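Local coordinates for tegumental protein 20.8 kDa (Clonorchis sinensis, PDB 5X2D) that may bind calcium through the EF-hand part of the full-length protein, of which this is the dynein light chain-like domain, at residues A[8-13]-A[80-85]; A[65-70]-A[87-92]. One frame throughout, in Å; residues are numbered along the deposited sequence.

Contact 1: residues A[8-13]-A[80-85]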
loop_
_atom_site.group_PDB
_atom_site.type_symbol
_atom_site.label_atom_id
_atom_site.label_comp_id
_atom_site.label_asym_id
_atom_site.label_seq_id
_atom_site.Cartn_x
_atom_site.Cartn_y
_atom_site.Cartn_z
ATOM N N ILE A 8 1.218 -9.465 -14.829
ATOM C CA ILE A 8 1.514 -8.192 -15.452
ATOM C C ILE A 8 2.226 -7.319 -14.437
ATOM O O ILE A 8 1.624 -6.862 -13.461
ATOM C CB ILE A 8 0.248 -7.463 -15.952
ATOM C CG1 ILE A 8 -0.425 -8.247 -17.079
ATOM C CG2 ILE A 8 0.586 -6.032 -16.373
ATOM C CD1 ILE A 8 -1.517 -9.165 -16.616
ATOM N N VAL A 9 3.511 -7.092 -14.683
ATOM C CA VAL A 9 4.361 -6.361 -13.772
ATOM C C VAL A 9 4.007 -4.872 -13.769
ATOM O O VAL A 9 3.890 -4.249 -14.824
ATOM C CB VAL A 9 5.846 -6.539 -14.139
ATOM C CG1 VAL A 9 6.737 -5.903 -13.065
ATOM C CG2 VAL A 9 6.167 -8.005 -14.275
ATOM N N ILE A 10 3.693 -4.356 -12.588
ATOM C CA ILE A 10 3.569 -2.920 -12.329
ATOM C C ILE A 10 4.909 -2.212 -11.990
ATOM O O ILE A 10 5.187 -1.118 -12.476
ATOM C CB ILE A 10 2.588 -2.677 -11.174
ATOM C CG1 ILE A 10 1.280 -3.447 -11.412
ATOM C CG2 ILE A 10 2.402 -1.175 -10.936
ATOM C CD1 ILE A 10 0.436 -3.597 -10.138
ATOM N N SER A 11 5.687 -2.799 -11.079
ATOM C CA SER A 11 7.009 -2.273 -10.723
ATOM C C SER A 11 7.893 -3.362 -10.133
ATOM O O SER A 11 7.413 -4.324 -9.528
ATOM C CB SER A 11 6.907 -1.118 -9.729
ATOM O OG SER A 11 6.253 -1.517 -8.525
ATOM N N ALA A 12 9.198 -3.213 -10.298
ATOM C CA ALA A 12 10.083 -4.177 -9.701
ATOM C C ALA A 12 11.395 -3.534 -9.285
ATOM O O ALA A 12 11.990 -2.765 -10.033
ATOM C CB ALA A 12 10.317 -5.338 -10.670
ATOM N N ASN A 13 11.843 -3.815 -8.074
ATOM C CA ASN A 13 13.257 -3.697 -7.820
ATOM C C ASN A 13 13.713 -5.071 -7.401
ATOM O O ASN A 13 13.693 -5.398 -6.206
ATOM C CB ASN A 13 13.509 -2.638 -6.752
ATOM C CG ASN A 13 14.953 -2.279 -6.614
ATOM O OD1 ASN A 13 15.826 -2.880 -7.252
ATOM N ND2 ASN A 13 15.227 -1.270 -5.788
ATOM N N GLN A 80 5.711 -5.468 -7.803
ATOM C CA GLN A 80 4.280 -5.164 -7.837
ATOM C C GLN A 80 3.665 -5.685 -9.123
ATOM O O GLN A 80 4.034 -5.232 -10.185
ATOM C CB GLN A 80 4.037 -3.654 -7.699
ATOM C CG GLN A 80 4.547 -3.059 -6.387
ATOM C CD GLN A 80 4.157 -1.609 -6.202
ATOM O OE1 GLN A 80 3.374 -1.066 -6.964
ATOM N NE2 GLN A 80 4.759 -0.956 -5.226
ATOM N N PHE A 81 2.718 -6.618 -9.031
ATOM C CA PHE A 81 2.163 -7.252 -10.224
ATOM C C PHE A 81 0.685 -7.589 -10.096
ATOM O O PHE A 81 0.203 -7.898 -8.999
ATOM C CB PHE A 81 2.929 -8.534 -10.544
ATOM C CG PHE A 81 2.738 -9.625 -9.531
ATOM C CD1 PHE A 81 3.554 -9.696 -8.394
ATOM C CD2 PHE A 81 1.745 -10.583 -9.697
ATOM C CE1 PHE A 81 3.372 -10.701 -7.445
ATOM C CE2 PHE A 81 1.558 -11.597 -8.746
ATOM C CZ PHE A 81 2.371 -11.656 -7.625
ATOM N N GLU A 82 -0.010 -7.587 -11.238
ATOM C CA GLU A 82 -1.444 -7.915 -11.325
ATOM C C GLU A 82 -1.613 -9.346 -11.808
ATOM O O GLU A 82 -1.050 -9.732 -12.825
ATOM C CB GLU A 82 -2.190 -6.979 -12.287
ATOM C CG GLU A 82 -2.072 -5.494 -11.986
ATOM C CD GLU A 82 -2.833 -4.631 -12.985
ATOM O OE1 GLU A 82 -3.634 -5.186 -13.776
ATOM O OE2 GLU A 82 -2.622 -3.396 -12.982
ATOM N N LEU A 83 -2.348 -10.141 -11.052
ATOM C CA LEU A 83 -2.681 -11.495 -11.469
ATOM C C LEU A 83 -4.209 -11.660 -11.427
ATOM O O LEU A 83 -4.836 -11.631 -10.343
ATOM C CB LEU A 83 -1.981 -12.524 -10.580
ATOM C CG LEU A 83 -2.247 -14.013 -10.811
ATOM C CD1 LEU A 83 -1.421 -14.514 -11.978
ATOM C CD2 LEU A 83 -1.897 -14.780 -9.543
ATOM N N TYR A 84 -4.786 -11.807 -12.623
ATOM C CA TYR A 84 -6.225 -11.901 -12.808
ATOM C C TYR A 84 -6.957 -10.687 -12.218
ATOM O O TYR A 84 -7.947 -10.828 -11.470
ATOM C CB TYR A 84 -6.733 -13.200 -12.190
ATOM C CG TYR A 84 -6.102 -14.457 -12.756
ATOM C CD1 TYR A 84 -5.807 -14.567 -14.105
ATOM C CD2 TYR A 84 -5.782 -15.531 -11.930
ATOM C CE1 TYR A 84 -5.228 -15.722 -14.627
ATOM C CE2 TYR A 84 -5.199 -16.687 -12.441
ATOM C CZ TYR A 84 -4.926 -16.775 -13.786
ATOM O OH TYR A 84 -4.344 -17.915 -14.292
ATOM N N ASN A 85 -6.463 -9.498 -12.556
ATOM C CA ASN A 85 -7.015 -8.232 -12.057
ATOM C C ASN A 85 -7.131 -8.143 -10.523
ATOM O O ASN A 85 -8.108 -7.604 -9.989
ATOM C CB ASN A 85 -8.385 -7.966 -12.692
ATOM C CG ASN A 85 -8.580 -6.505 -13.067
ATOM O OD1 ASN A 85 -7.632 -5.718 -13.052
ATOM N ND2 ASN A 85 -9.805 -6.143 -13.435
#
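Ile8 and Glu82 form an antiparallel hydrogen-bonded pair, Ile8 N to Glu82 O at 3.0 Å and Glu82 N to Ile8 O at 2.9 Å, and the touching parts, 8-11 and 80-82, run with their directions 161° apart. Val9 and Phe81 follow as a non-hydrogen-bonded pair, with Phe81 CA 3.3 Å from Ile8 O in a CA-H...O contact. The register then slips by one residue: Gln80 O takes Ile10 N at 2.6 Å and Ser11 N at 3.1 Å, while Gln80 N gives its hydrogen to Ser11 O. Ile10 and Ser11 facing one Gln80 make a classic beta bulge. It lies in strand 7-13, an outermost strand, within this chain, of the four-stranded antiparallel sheet of this dynein light chain-like domain.

At the bulge Ile10 turns its CB toward the other strand, and its branched, apolar side chain crosses those of Gln80 and Glu82 at about a right angle. CG1 lies anti to the carbonyl carbon (chi1 -50°) and the chain continues extended, which carries CD1 to 3.6 Å from the CG methylene of Glu82. Ser11 OG lies against CB, CG and CD of Gln80, but its approach to OE1 has too poor an angle for a hydrogen bond; Gln80 OE1 is hydrogen-bonded to Tyr67 OH instead. On the other face Val9 CA meets Phe81 CB at 4.1 Å. With CG between the backbone N and the carbonyl carbon (chi1 68°), the Phe81 ring leads away from strand 7-13 and packs on Ile22 and Thr26 of helix 16-29, where a large aromatic group suits the buried surroundings.

Contact 2: residues A[65-70]-A[87-92]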
loop_
_atom_site.group_PDB
_atom_site.type_symbol
_atom_site.label_atom_id
_atom_site.label_comp_id
_atom_site.label_asym_id
_atom_site.label_seq_id
_atom_site.Cartn_x
_atom_site.Cartn_y
_atom_site.Cartn_z
ATOM N N GLY A 65 -8.972 -3.572 -6.963
ATOM C CA GLY A 65 -9.190 -2.171 -7.258
ATOM C C GLY A 65 -8.023 -1.470 -7.939
ATOM O O GLY A 65 -7.098 -2.095 -8.454
ATOM N N SER A 66 -8.055 -0.144 -7.881
ATOM C CA SER A 66 -7.108 0.718 -8.573
ATOM C C SER A 66 -6.408 1.620 -7.553
ATOM O O SER A 66 -7.011 1.983 -6.557
ATOM C CB SER A 66 -7.841 1.541 -9.630
ATOM O OG SER A 66 -7.108 2.689 -9.997
ATOM N N TYR A 67 -5.136 1.963 -7.765
ATOM C CA TYR A 67 -4.419 2.734 -6.742
ATOM C C TYR A 67 -3.374 3.721 -7.254
ATOM O O TYR A 67 -3.005 3.706 -8.434
ATOM C CB TYR A 67 -3.782 1.787 -5.726
ATOM C CG TYR A 67 -2.647 0.920 -6.213
ATOM C CD1 TYR A 67 -1.347 1.415 -6.280
ATOM C CD2 TYR A 67 -2.852 -0.419 -6.507
ATOM C CE1 TYR A 67 -0.311 0.619 -6.680
ATOM C CE2 TYR A 67 -1.816 -1.227 -6.917
ATOM C CZ TYR A 67 -0.546 -0.699 -6.994
ATOM O OH TYR A 67 0.510 -1.479 -7.402
ATOM N N TRP A 68 -3.009 4.652 -6.373
ATOM C CA TRP A 68 -2.013 5.689 -6.658
ATOM C C TRP A 68 -0.999 5.945 -5.528
ATOM O O TRP A 68 -1.382 6.431 -4.468
ATOM C CB TRP A 68 -2.735 7.004 -6.985
ATOM C CG TRP A 68 -3.504 6.976 -8.281
ATOM C CD1 TRP A 68 -3.079 7.436 -9.471
ATOM C CD2 TRP A 68 -4.829 6.464 -8.488
ATOM N NE1 TRP A 68 -4.044 7.240 -10.431
ATOM C CE2 TRP A 68 -5.125 6.649 -9.858
ATOM C CE3 TRP A 68 -5.797 5.879 -7.663
ATOM C CZ2 TRP A 68 -6.347 6.265 -10.414
ATOM C CZ3 TRP A 68 -7.017 5.486 -8.225
ATOM C CH2 TRP A 68 -7.278 5.688 -9.586
ATOM N N ILE A 69 0.285 5.660 -5.744
ATOM C CA ILE A 69 1.303 5.972 -4.724
ATOM C C ILE A 69 2.210 7.135 -5.106
ATOM O O ILE A 69 2.607 7.256 -6.257
ATOM C CB ILE A 69 2.215 4.771 -4.400
ATOM C CG1 ILE A 69 1.399 3.502 -4.172
ATOM C CG2 ILE A 69 3.043 5.047 -3.130
ATOM C CD1 ILE A 69 2.184 2.421 -3.401
ATOM N N THR A 70 2.569 7.970 -4.130
ATOM C CA THR A 70 3.568 9.006 -4.369
ATOM C C THR A 70 4.871 8.317 -4.716
ATOM O O THR A 70 5.085 7.164 -4.349
ATOM C CB THR A 70 3.808 9.906 -3.147
ATOM O OG1 THR A 70 4.360 9.134 -2.074
ATOM C CG2 THR A 70 2.518 10.556 -2.710
ATOM N N ALA A 87 -4.137 -6.977 -7.674
ATOM C CA ALA A 87 -2.736 -6.566 -7.549
ATOM C C ALA A 87 -2.094 -7.097 -6.287
ATOM O O ALA A 87 -2.735 -7.187 -5.236
ATOM C CB ALA A 87 -2.611 -5.043 -7.587
ATOM N N TYR A 88 -0.805 -7.405 -6.404
ATOM C CA TYR A 88 -0.006 -7.897 -5.298
ATOM C C TYR A 88 1.217 -7.013 -5.119
ATOM O O TYR A 88 2.003 -6.828 -6.051
ATOM C CB TYR A 88 0.402 -9.357 -5.537
ATOM C CG TYR A 88 -0.787 -10.289 -5.593
ATOM C CD1 TYR A 88 -1.478 -10.495 -6.781
ATOM C CD2 TYR A 88 -1.252 -10.930 -4.442
ATOM C CE1 TYR A 88 -2.576 -11.331 -6.831
ATOM C CE2 TYR A 88 -2.354 -11.767 -4.484
ATOM C CZ TYR A 88 -3.013 -11.963 -5.682
ATOM O OH TYR A 88 -4.119 -12.793 -5.737
ATOM N N LEU A 89 1.375 -6.449 -3.931
ATOM C CA LEU A 89 2.526 -5.603 -3.648
ATOM C C LEU A 89 3.465 -6.276 -2.639
ATOM O O LEU A 89 3.036 -6.680 -1.542
ATOM C CB LEU A 89 2.080 -4.227 -3.123
ATOM C CG LEU A 89 1.476 -3.260 -4.144
ATOM C CD1 LEU A 89 0.011 -3.539 -4.276
ATOM C CD2 LEU A 89 1.709 -1.803 -3.793
ATOM N N PHE A 90 4.737 -6.412 -3.009
ATOM C CA PHE A 90 5.735 -6.929 -2.079
ATOM C C PHE A 90 6.759 -5.861 -1.726
ATOM O O PHE A 90 7.261 -5.154 -2.611
ATOM C CB PHE A 90 6.438 -8.162 -2.648
ATOM C CG PHE A 90 5.532 -9.357 -2.788
ATOM C CD1 PHE A 90 4.556 -9.400 -3.796
ATOM C CD2 PHE A 90 5.630 -10.429 -1.906
ATOM C CE1 PHE A 90 3.714 -10.503 -3.936
ATOM C CE2 PHE A 90 4.789 -11.536 -2.032
ATOM C CZ PHE A 90 3.825 -11.572 -3.051
ATOM N N TRP A 91 7.038 -5.748 -0.426
ATOM C CA TRP A 91 8.098 -4.907 0.119
ATOM C C TRP A 91 8.892 -5.691 1.133
ATOM O O TRP A 91 8.343 -6.087 2.154
ATOM C CB TRP A 91 7.557 -3.683 0.862
ATOM C CG TRP A 91 6.833 -2.659 0.087
ATOM C CD1 TRP A 91 7.328 -1.883 -0.917
ATOM C CD2 TRP A 91 5.478 -2.241 0.292
ATOM N NE1 TRP A 91 6.359 -1.020 -1.368
ATOM C CE2 TRP A 91 5.212 -1.220 -0.643
ATOM C CE3 TRP A 91 4.463 -2.636 1.171
ATOM C CZ2 TRP A 91 3.975 -0.591 -0.728
ATOM C CZ3 TRP A 91 3.240 -2.011 1.085
ATOM C CH2 TRP A 91 3.011 -0.995 0.146
ATOM N N GLN A 92 10.189 -5.830 0.929
ATOM C CA GLN A 92 11.035 -6.320 1.997
ATOM C C GLN A 92 11.263 -5.151 2.950
ATOM O O GLN A 92 11.690 -4.103 2.533
ATOM C CB GLN A 92 12.325 -6.845 1.419
ATOM C CG GLN A 92 13.334 -7.297 2.415
ATOM C CD GLN A 92 14.593 -7.773 1.728
ATOM O OE1 GLN A 92 15.097 -7.121 0.795
ATOM N NE2 GLN A 92 15.086 -8.933 2.146
#
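Tyr67 extends from strand 66-69 toward Ala87 and Leu89 of strand 87-92, bridging segments whose axes come no nearer than 10.1 Å. Its CB points at the other strand, and with CG between the backbone N and the carbonyl carbon (chi1 68°) the ring stretches across the gap. CE2 lies 4.0 Å from both Ala87 CB and Leu89 CD1, the alanine methyl at the ring edge and in its plane; a small methyl suits a place where the ring edge comes this close. Leu89 comes from the opposite direction: CZ is 4.0 Å from Leu89 CD1, and at the tip OH, whose polar partner is Gln80 OE1, sits 3.8 Å from both Leu89 CD1 and CD2.

Strand 66-69 does not belong to the four-stranded sheet of its own chain. It joins an antiparallel ladder with a strand of the second subunit, an arrangement consistent with the strand exchange of dynein light chain dimers, and Tyr67 also packs on Val63 of that subunit.

Farther along, a flexible apolar branch suits both neighbours of Ile69: its CD1 lies 4.3 Å from Leu89 CD2 and, at the edge of the Trp91 ring, 4.4 Å from Trp91 CZ2.

How the contacts relate
Contacts 1 and 2 have centres about 9 Å apart and share one sheet, for strands 78-83 and 87-92 are neighbours in it, joined by a probable hydrogen bond of 2.8 Å from Tyr88 N to Phe81 O. A second tie leaves the sheet: Tyr67 OH and Gln80 OE1, 2.9 Å apart, probably share a hydrogen bond that links strand 66-69, which pairs with the second subunit, to contact 1. Around it, the Gln80 side chain packs on Leu89, and Ile10 CD1 lies 3.5 Å from Tyr67 OH, so the bulge in strand 7-13 touches the strand of the subunit interface. Calcium binding probably belongs to the EF-hand part of the whole protein.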